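Local coordinates for protein polysaccharide Lyase Family 6 (Bacteroides cellulosilyticus, PDB 6QPS) that probably cleaves mannuronic acid-rich alginate as a calcium-binding polysaccharide lyase of family 6, at residues C251-E262 with Y274-H285. Residues are numbered along the deposited sequence; the frame is centred on the assembly and turned at random. Where two conformers were deposited one is given.
Sequences CHNVLRRNLFYE and YNVIESNTFIGH
Asn-280 OD1 is gripped by two donors of one residue: the backbone N of Asn-258 and, at 3.0 Å, Asn-258 ND2, which lies nearly along the C=O axis. The same Asn-280 amide reaches back with ND2 to Leu-255 O at 3.0 Å, in its own amide plane but above the plane of that carbonyl, whose other donor is Glu-278 N. Both asparagines have CG beside the backbone N and anti to the carbonyl carbon (chi1 -61° in Asn-280), and with closely matching chi2 as well the amides point the same way, within 8° of one plane. This is an asparagine ladder on successive coils of the right-handed parallel beta-helix of polysaccharide lyase family 6; Asn-305 of the next coil bonds Asn-280 N. Asparagine suits the turn because it carries donor and acceptor together and can satisfy buried backbone groups where the strands break. An aspartate in place of Asn-280 would probably leave Leu-255 O without its side-chain donor and set a buried negative charge in the ladder. A second such pair forms at the start of strands 254-256 and 276-278, where Asn-275 OD1 takes bonds from Asn-253 N and ND2; Asn-253 OD1 in turn accepts from Thr-229 N on the preceding coil.

Past the turn, Phe-260 and Phe-282 form an offset stack inside the helix, with Phe-260 CD1 over one face of the Phe-282 ring, toward its rim, 3.4 Å from Phe-282 CE2; Leu-267 packs against both. Flat rings suit inward positions on strands whose axes run 4.7 Å apart. On the outer side, Arg-256 NE and NH2 converge on the single oxygen Glu-278 OE1 (NH2 at 2.9 Å), while NH1 pairs with Glu-232, linking three coils by charge. At the far end, His-285 ND1 donates to the anti lone pair of Glu-262 OE2 at 2.7 Å, nearly straight and in the ring plane; Arg-238 holds the other carboxylate oxygen.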
ATOM      1  N   CYS A 251      10.548   6.908  -5.760  1.00  7.44           N
ATOM      2  CA  CYS A 251      11.749   6.855  -4.935  1.00  7.98           C
ATOM      3  C   CYS A 251      11.558   7.383  -3.517  1.00  8.42           C
ATOM      4  O   CYS A 251      10.755   8.290  -3.262  1.00  7.55           O
ATOM      5  CB  CYS A 251      12.901   7.634  -5.600  1.00  8.75           C
ATOM      6  SG  CYS A 251      13.366   7.132  -7.273  1.00  9.24           S
ATOM      7  N   HIS A 252      12.349   6.823  -2.596  1.00  7.66           N
ATOM      8  CA  HIS A 252      12.505   7.349  -1.237  1.00  6.63           C
ATOM      9  C   HIS A 252      11.232   7.252  -0.393  1.00  7.44           C
ATOM     10  O   HIS A 252      11.048   8.027   0.546  1.00  8.70           O
ATOM     11  CB  HIS A 252      13.055   8.778  -1.219  1.00  8.76           C
ATOM     12  CG  HIS A 252      14.372   8.957  -1.894  1.00  8.10           C
ATOM     13  ND1 HIS A 252      15.561   8.552  -1.319  1.00  9.02           N
ATOM     14  CD2 HIS A 252      14.702   9.535  -3.075  1.00 10.25           C
ATOM     15  CE1 HIS A 252      16.561   8.885  -2.117  1.00  9.69           C
ATOM     16  NE2 HIS A 252      16.071   9.482  -3.186  1.00  9.90           N
ATOM     17  N   ASN A 253      10.357   6.289  -0.682  1.00  6.45           N
ATOM     18  CA  ASN A 253       9.180   6.057   0.139  1.00  7.08           C
ATOM     19  C   ASN A 253       9.555   5.235   1.370  1.00  7.92           C
ATOM     20  O   ASN A 253      10.587   4.557   1.410  1.00  6.69           O
ATOM     21  CB  ASN A 253       8.116   5.337  -0.694  1.00  8.66           C
ATOM     22  CG  ASN A 253       7.749   6.146  -1.930  1.00  6.95           C
ATOM     23  OD1 ASN A 253       7.147   7.220  -1.816  1.00  7.67           O
ATOM     24  ND2 ASN A 253       8.101   5.653  -3.109  1.00  7.76           N
ATOM     25  N   VAL A 254       8.694   5.288   2.377  1.00  7.45           N
ATOM     26  CA  VAL A 254       8.898   4.585   3.647  1.00  7.73           C
ATOM     27  C   VAL A 254       7.662   3.732   3.912  1.00  7.84           C
ATOM     28  O   VAL A 254       6.547   4.264   3.966  1.00  8.51           O
ATOM     29  CB  VAL A 254       9.107   5.547   4.827  1.00  8.95           C
ATOM     30  CG1 VAL A 254       9.338   4.788   6.099  1.00  9.60           C
ATOM     31  CG2 VAL A 254      10.307   6.458   4.587  1.00  9.18           C
ATOM     32  N   LEU A 255       7.850   2.421   4.068  1.00  7.23           N
ATOM     33  CA  LEU A 255       6.753   1.483   4.324  1.00  7.44           C
ATOM     34  C   LEU A 255       7.101   0.771   5.628  1.00  8.17           C
ATOM     35  O   LEU A 255       8.048  -0.030   5.669  1.00  6.77           O
ATOM     36  CB  LEU A 255       6.575   0.519   3.145  1.00  9.63           C
ATOM     37  CG  LEU A 255       6.176   1.243   1.842  1.00 10.63           C
ATOM     38  CD1 LEU A 255       7.394   1.524   0.964  1.00 12.54           C
ATOM     39  CD2 LEU A 255       5.098   0.509   1.065  1.00 12.12           C
ATOM     40  N   ARG A 256       6.364   1.087   6.704  1.00  7.52           N
ATOM     41  CA  ARG A 256       6.763   0.727   8.062  1.00  6.63           C
ATOM     42  C   ARG A 256       5.593   0.181   8.880  1.00  7.18           C
ATOM     43  O   ARG A 256       4.525   0.794   8.944  1.00  6.84           O
ATOM     44  CB  ARG A 256       7.376   1.953   8.771  1.00  8.09           C
ATOM     45  CG  ARG A 256       7.702   1.749  10.223  1.00  7.88           C
ATOM     46  CD  ARG A 256       8.122   3.046  10.913  1.00  7.97           C
ATOM     47  NE  ARG A 256       9.365   3.598  10.364  1.00  8.15           N
ATOM     48  CZ  ARG A 256       9.505   4.828   9.887  1.00  7.00           C
ATOM     49  NH1 ARG A 256       8.475   5.658   9.846  1.00  8.81           N
ATOM     50  NH2 ARG A 256      10.700   5.214   9.442  1.00  7.40           N
ATOM     51  N   ARG A 257       5.817  -0.953   9.541  1.00  6.84           N
ATOM     52  CA  ARG A 257       4.912  -1.454  10.583  1.00  7.51           C
ATOM     53  C   ARG A 257       3.510  -1.755  10.049  1.00  8.41           C
ATOM     54  O   ARG A 257       2.511  -1.670  10.777  1.00  8.92           O
ATOM     55  CB  ARG A 257       4.846  -0.530  11.806  1.00  8.24           C
ATOM     56  CG  ARG A 257       6.086  -0.549  12.692  1.00  8.46           C
ATOM     57  CD  ARG A 257       6.075   0.602  13.705  1.00  8.98           C
ATOM     58  NE  ARG A 257       4.836   0.628  14.485  1.00  9.81           N
ATOM     59  CZ  ARG A 257       4.731   0.282  15.755  1.00  9.88           C
ATOM     60  NH1 ARG A 257       5.776  -0.164  16.440  1.00 10.56           N
ATOM     61  NH2 ARG A 257       3.546   0.352  16.345  1.00 10.74           N
ATOM     62  N   ASN A 258       3.412  -2.169   8.787  1.00  7.05           N
ATOM     63  CA  ASN A 258       2.138  -2.603   8.216  1.00  7.22           C
ATOM     64  C   ASN A 258       1.977  -4.098   8.452  1.00  8.40           C
ATOM     65  O   ASN A 258       2.965  -4.817   8.609  1.00  8.75           O
ATOM     66  CB  ASN A 258       2.061  -2.288   6.721  1.00  8.57           C
ATOM     67  CG  ASN A 258       2.222  -0.825   6.449  1.00  7.69           C
ATOM     68  OD1 ASN A 258       1.322  -0.005   6.703  1.00  7.17           O
ATOM     69  ND2 ASN A 258       3.409  -0.456   5.979  1.00  7.99           N
ATOM     70  N   LEU A 259       0.719  -4.558   8.500  1.00  7.40           N
ATOM     71  CA  LEU A 259       0.373  -5.971   8.670  1.00  7.42           C
ATOM     72  C   LEU A 259      -0.346  -6.439   7.414  1.00  8.23           C
ATOM     73  O   LEU A 259      -1.345  -5.829   7.017  1.00  9.22           O
ATOM     74  CB  LEU A 259      -0.546  -6.188   9.880  1.00  8.90           C
ATOM     75  CG  LEU A 259      -1.086  -7.613  10.067  1.00  8.22           C
ATOM     76  CD1 LEU A 259       0.002  -8.598  10.393  1.00 11.23           C
ATOM     77  CD2 LEU A 259      -2.157  -7.579  11.158  1.00 10.31           C
ATOM     78  N   PHE A 260       0.160  -7.522   6.798  1.00  6.94           N
ATOM     79  CA  PHE A 260      -0.410  -8.119   5.582  1.00  7.75           C
ATOM     80  C   PHE A 260      -0.953  -9.495   5.955  1.00  7.53           C
ATOM     81  O   PHE A 260      -0.181 -10.430   6.169  1.00  8.76           O
ATOM     82  CB  PHE A 260       0.641  -8.209   4.482  1.00  8.28           C
ATOM     83  CG  PHE A 260       1.243  -6.867   4.118  1.00  8.20           C
ATOM     84  CD1 PHE A 260       2.350  -6.373   4.795  1.00  7.14           C
ATOM     85  CD2 PHE A 260       0.668  -6.061   3.143  1.00  8.27           C
ATOM     86  CE1 PHE A 260       2.897  -5.128   4.473  1.00  7.72           C
ATOM     87  CE2 PHE A 260       1.219  -4.827   2.827  1.00  8.06           C
ATOM     88  CZ  PHE A 260       2.326  -4.367   3.502  1.00  8.59           C
ATOM     89  N   TYR A 261      -2.279  -9.605   6.069  1.00  7.37           N
ATOM     90  CA  TYR A 261      -2.938 -10.776   6.641  1.00  8.85           C
ATOM     91  C   TYR A 261      -3.791 -11.466   5.591  1.00  8.89           C
ATOM     92  O   TYR A 261      -4.743 -10.869   5.067  1.00  9.16           O
ATOM     93  CB  TYR A 261      -3.819 -10.336   7.814  1.00  9.78           C
ATOM     94  CG  TYR A 261      -4.603 -11.419   8.544  1.00  8.58           C
ATOM     95  CD1 TYR A 261      -5.863 -11.829   8.089  1.00  8.75           C
ATOM     96  CD2 TYR A 261      -4.103 -12.009   9.697  1.00  8.54           C
ATOM     97  CE1 TYR A 261      -6.588 -12.787   8.769  1.00 10.35           C
ATOM     98  CE2 TYR A 261      -4.819 -12.976  10.381  1.00  9.86           C
ATOM     99  CZ  TYR A 261      -6.056 -13.380   9.900  1.00  9.35           C
ATOM    100  OH  TYR A 261      -6.812 -14.329  10.562  1.00 11.13           O
ATOM    101  N   GLU A 262      -3.471 -12.734   5.318  1.00  9.49           N
ATOM    102  CA  GLU A 262      -4.230 -13.563   4.370  1.00  8.87           C
ATOM    103  C   GLU A 262      -4.441 -12.859   3.024  1.00  9.09           C
ATOM    104  O   GLU A 262      -5.503 -12.973   2.413  1.00  9.16           O
ATOM    105  CB  GLU A 262      -5.573 -14.003   4.969  1.00  9.90           C
ATOM    106  CG  GLU A 262      -5.425 -14.991   6.121  1.00 10.06           C
ATOM    107  CD  GLU A 262      -6.747 -15.589   6.594  1.00 12.93           C
ATOM    108  OE1 GLU A 262      -7.836 -15.128   6.175  1.00 12.70           O
ATOM    109  OE2 GLU A 262      -6.681 -16.527   7.416  1.00 13.07           O
ATOM    110  N   TYR A 274      15.687   3.427  -3.594  1.00  7.93           N
ATOM    111  CA  TYR A 274      15.946   3.936  -2.245  1.00  7.41           C
ATOM    112  C   TYR A 274      14.723   3.905  -1.330  1.00  8.10           C
ATOM    113  O   TYR A 274      14.536   4.780  -0.472  1.00  8.29           O
ATOM    114  CB  TYR A 274      16.541   5.345  -2.293  1.00  7.22           C
ATOM    115  CG  TYR A 274      17.742   5.552  -3.186  1.00  7.41           C
ATOM    116  CD1 TYR A 274      18.962   4.955  -2.892  1.00  8.80           C
ATOM    117  CD2 TYR A 274      17.673   6.364  -4.308  1.00  7.55           C
ATOM    118  CE1 TYR A 274      20.075   5.176  -3.673  1.00  8.61           C
ATOM    119  CE2 TYR A 274      18.788   6.595  -5.086  1.00  8.42           C
ATOM    120  CZ  TYR A 274      19.978   5.960  -4.802  1.00  9.27           C
ATOM    121  OH  TYR A 274      21.085   6.196  -5.592  1.00 10.93           O
ATOM    122  N   ASN A 275      13.882   2.886  -1.477  1.00  7.14           N
ATOM    123  CA  ASN A 275      12.734   2.700  -0.604  1.00  7.93           C
ATOM    124  C   ASN A 275      13.154   2.020   0.687  1.00  6.63           C
ATOM    125  O   ASN A 275      14.049   1.174   0.696  1.00  8.31           O
ATOM    126  CB  ASN A 275      11.651   1.942  -1.362  1.00  7.73           C
ATOM    127  CG  ASN A 275      11.087   2.792  -2.505  1.00  6.75           C
ATOM    128  OD1 ASN A 275      10.551   3.892  -2.272  1.00  7.56           O
ATOM    129  ND2 ASN A 275      11.264   2.352  -3.746  1.00  8.46           N
ATOM    130  N   VAL A 276      12.555   2.453   1.796  1.00  7.40           N
ATOM    131  CA  VAL A 276      12.905   2.011   3.140  1.00  8.16           C
ATOM    132  C   VAL A 276      11.742   1.178   3.675  1.00  7.14           C
ATOM    133  O   VAL A 276      10.618   1.683   3.800  1.00  8.13           O
ATOM    134  CB  VAL A 276      13.252   3.213   4.034  1.00  8.33           C
ATOM    135  CG1 VAL A 276      13.533   2.758   5.465  1.00  9.51           C
ATOM    136  CG2 VAL A 276      14.460   4.009   3.471  1.00  9.77           C
ATOM    137  N   ILE A 277      12.016  -0.095   3.975  0.64  7.43           N
ATOM    138  CA  ILE A 277      11.002  -1.108   4.285  0.64  7.93           C
ATOM    139  C   ILE A 277      11.332  -1.643   5.676  0.64  8.73           C
ATOM    140  O   ILE A 277      12.225  -2.489   5.821  0.64  8.44           O
ATOM    141  CB  ILE A 277      11.022  -2.234   3.241  0.64  8.25           C
ATOM    142  CG1 ILE A 277      11.068  -1.699   1.791  0.64  9.97           C
ATOM    143  CG2 ILE A 277       9.841  -3.135   3.425  0.64  7.56           C
ATOM    144  CD1 ILE A 277       9.887  -0.872   1.371  0.64 10.03           C
ATOM    145  N   GLU A 278      10.604  -1.186   6.699  1.00  7.25           N
ATOM    146  CA  GLU A 278      10.957  -1.432   8.099  1.00  6.86           C
ATOM    147  C   GLU A 278       9.810  -2.064   8.879  1.00  7.16           C
ATOM    148  O   GLU A 278       8.715  -1.506   8.962  1.00  7.74           O
ATOM    149  CB  GLU A 278      11.336  -0.106   8.803  1.00  7.71           C
ATOM    150  CG  GLU A 278      12.665   0.501   8.360  1.00  8.28           C
ATOM    151  CD  GLU A 278      12.873   1.921   8.859  1.00  8.50           C
ATOM    152  OE1 GLU A 278      11.877   2.644   9.077  1.00  8.14           O
ATOM    153  OE2 GLU A 278      14.050   2.349   9.012  1.00  8.14           O
ATOM    154  N   SER A 279      10.087  -3.191   9.502  1.00  7.35           N
ATOM    155  CA  SER A 279       9.258  -3.729  10.585  1.00  7.35           C
ATOM    156  C   SER A 279       7.845  -4.076  10.152  1.00  8.44           C
ATOM    157  O   SER A 279       6.923  -4.019  10.966  1.00  8.56           O
ATOM    158  CB  SER A 279       9.213  -2.806  11.811  1.00  8.47           C
ATOM    159  OG  SER A 279      10.525  -2.475  12.278  1.00  8.55           O
ATOM    160  N   ASN A 280       7.661  -4.462   8.890  1.00  7.61           N
ATOM    161  CA  ASN A 280       6.369  -4.972   8.435  1.00  7.22           C
ATOM    162  C   ASN A 280       6.222  -6.439   8.822  1.00  7.81           C
ATOM    163  O   ASN A 280       7.209  -7.129   9.077  1.00  7.26           O
ATOM    164  CB  ASN A 280       6.242  -4.806   6.919  1.00  7.51           C
ATOM    165  CG  ASN A 280       6.329  -3.344   6.495  1.00  7.82           C
ATOM    166  OD1 ASN A 280       5.367  -2.591   6.593  1.00  7.84           O
ATOM    167  ND2 ASN A 280       7.508  -2.918   6.070  1.00  8.42           N
ATOM    168  N   THR A 281       4.968  -6.918   8.846  1.00  7.65           N
ATOM    169  CA  THR A 281       4.636  -8.273   9.262  1.00  7.58           C
ATOM    170  C   THR A 281       3.655  -8.874   8.261  1.00  8.23           C
ATOM    171  O   THR A 281       2.672  -8.225   7.881  1.00  8.06           O
ATOM    172  CB  THR A 281       4.016  -8.244  10.666  1.00  8.47           C
ATOM    173  OG1 THR A 281       4.874  -7.531  11.568  1.00  9.03           O
ATOM    174  CG2 THR A 281       3.804  -9.664  11.215  1.00  8.72           C
ATOM    175  N   PHE A 282       3.926 -10.116   7.861  1.00  7.44           N
ATOM    176  CA  PHE A 282       3.108 -10.833   6.887  1.00  9.29           C
ATOM    177  C   PHE A 282       2.671 -12.146   7.519  1.00  7.57           C
ATOM    178  O   PHE A 282       3.510 -12.958   7.914  1.00  9.05           O
ATOM    179  CB  PHE A 282       3.856 -11.110   5.577  1.00  8.34           C
ATOM    180  CG  PHE A 282       4.418  -9.888   4.873  1.00  9.19           C
ATOM    181  CD1 PHE A 282       5.519  -9.212   5.377  1.00  9.35           C
ATOM    182  CD2 PHE A 282       3.901  -9.496   3.646  1.00  8.92           C
ATOM    183  CE1 PHE A 282       6.064  -8.127   4.695  1.00  9.36           C
ATOM    184  CE2 PHE A 282       4.425  -8.412   2.963  1.00 10.97           C
ATOM    185  CZ  PHE A 282       5.511  -7.727   3.490  1.00 10.00           C
ATOM    186  N   ILE A 283       1.352 -12.361   7.608  1.00  8.78           N
ATOM    187  CA  ILE A 283       0.765 -13.577   8.180  1.00 11.20           C
ATOM    188  C   ILE A 283      -0.062 -14.234   7.072  1.00  9.57           C
ATOM    189  O   ILE A 283      -1.211 -13.852   6.844  1.00  9.89           O
ATOM    190  CB  ILE A 283      -0.095 -13.258   9.409  1.00  9.89           C
ATOM    191  CG1 ILE A 283       0.720 -12.504  10.475  1.00 11.54           C
ATOM    192  CG2 ILE A 283      -0.752 -14.535   9.979  1.00  9.81           C
ATOM    193  CD1 ILE A 283       1.814 -13.290  11.158  1.00 12.23           C
ATOM    194  N   GLY A 284       0.506 -15.206   6.366  1.00 10.04           N
ATOM    195  CA  GLY A 284      -0.151 -15.701   5.167  1.00 10.39           C
ATOM    196  C   GLY A 284      -1.112 -16.858   5.374  1.00 10.44           C
ATOM    197  O   GLY A 284      -1.951 -17.117   4.515  1.00 10.25           O
ATOM    198  N   HIS A 285      -0.988 -17.592   6.480  1.00  9.53           N
ATOM    199  CA  HIS A 285      -1.809 -18.786   6.725  1.00 10.10           C
ATOM    200  C   HIS A 285      -1.721 -19.792   5.575  1.00 10.80           C
ATOM    201  O   HIS A 285      -2.649 -20.597   5.353  1.00 11.28           O
ATOM    202  CB  HIS A 285      -3.275 -18.451   7.063  1.00 11.09           C
ATOM    203  CG  HIS A 285      -3.461 -17.972   8.472  1.00  9.65           C
ATOM    204  ND1 HIS A 285      -4.526 -17.186   8.858  1.00 12.27           N
ATOM    205  CD2 HIS A 285      -2.725 -18.184   9.591  1.00 11.93           C
ATOM    206  CE1 HIS A 285      -4.415 -16.905  10.146  1.00 12.02           C
ATOM    207  NE2 HIS A 285      -3.352 -17.527  10.621  1.00 12.80           N
TER
HETATM  208  O   HOH W   1      15.978   6.759   1.024  1.00 10.34           O
HETATM  209  O   HOH W   2       3.624  -5.120  11.564  1.00 15.42           O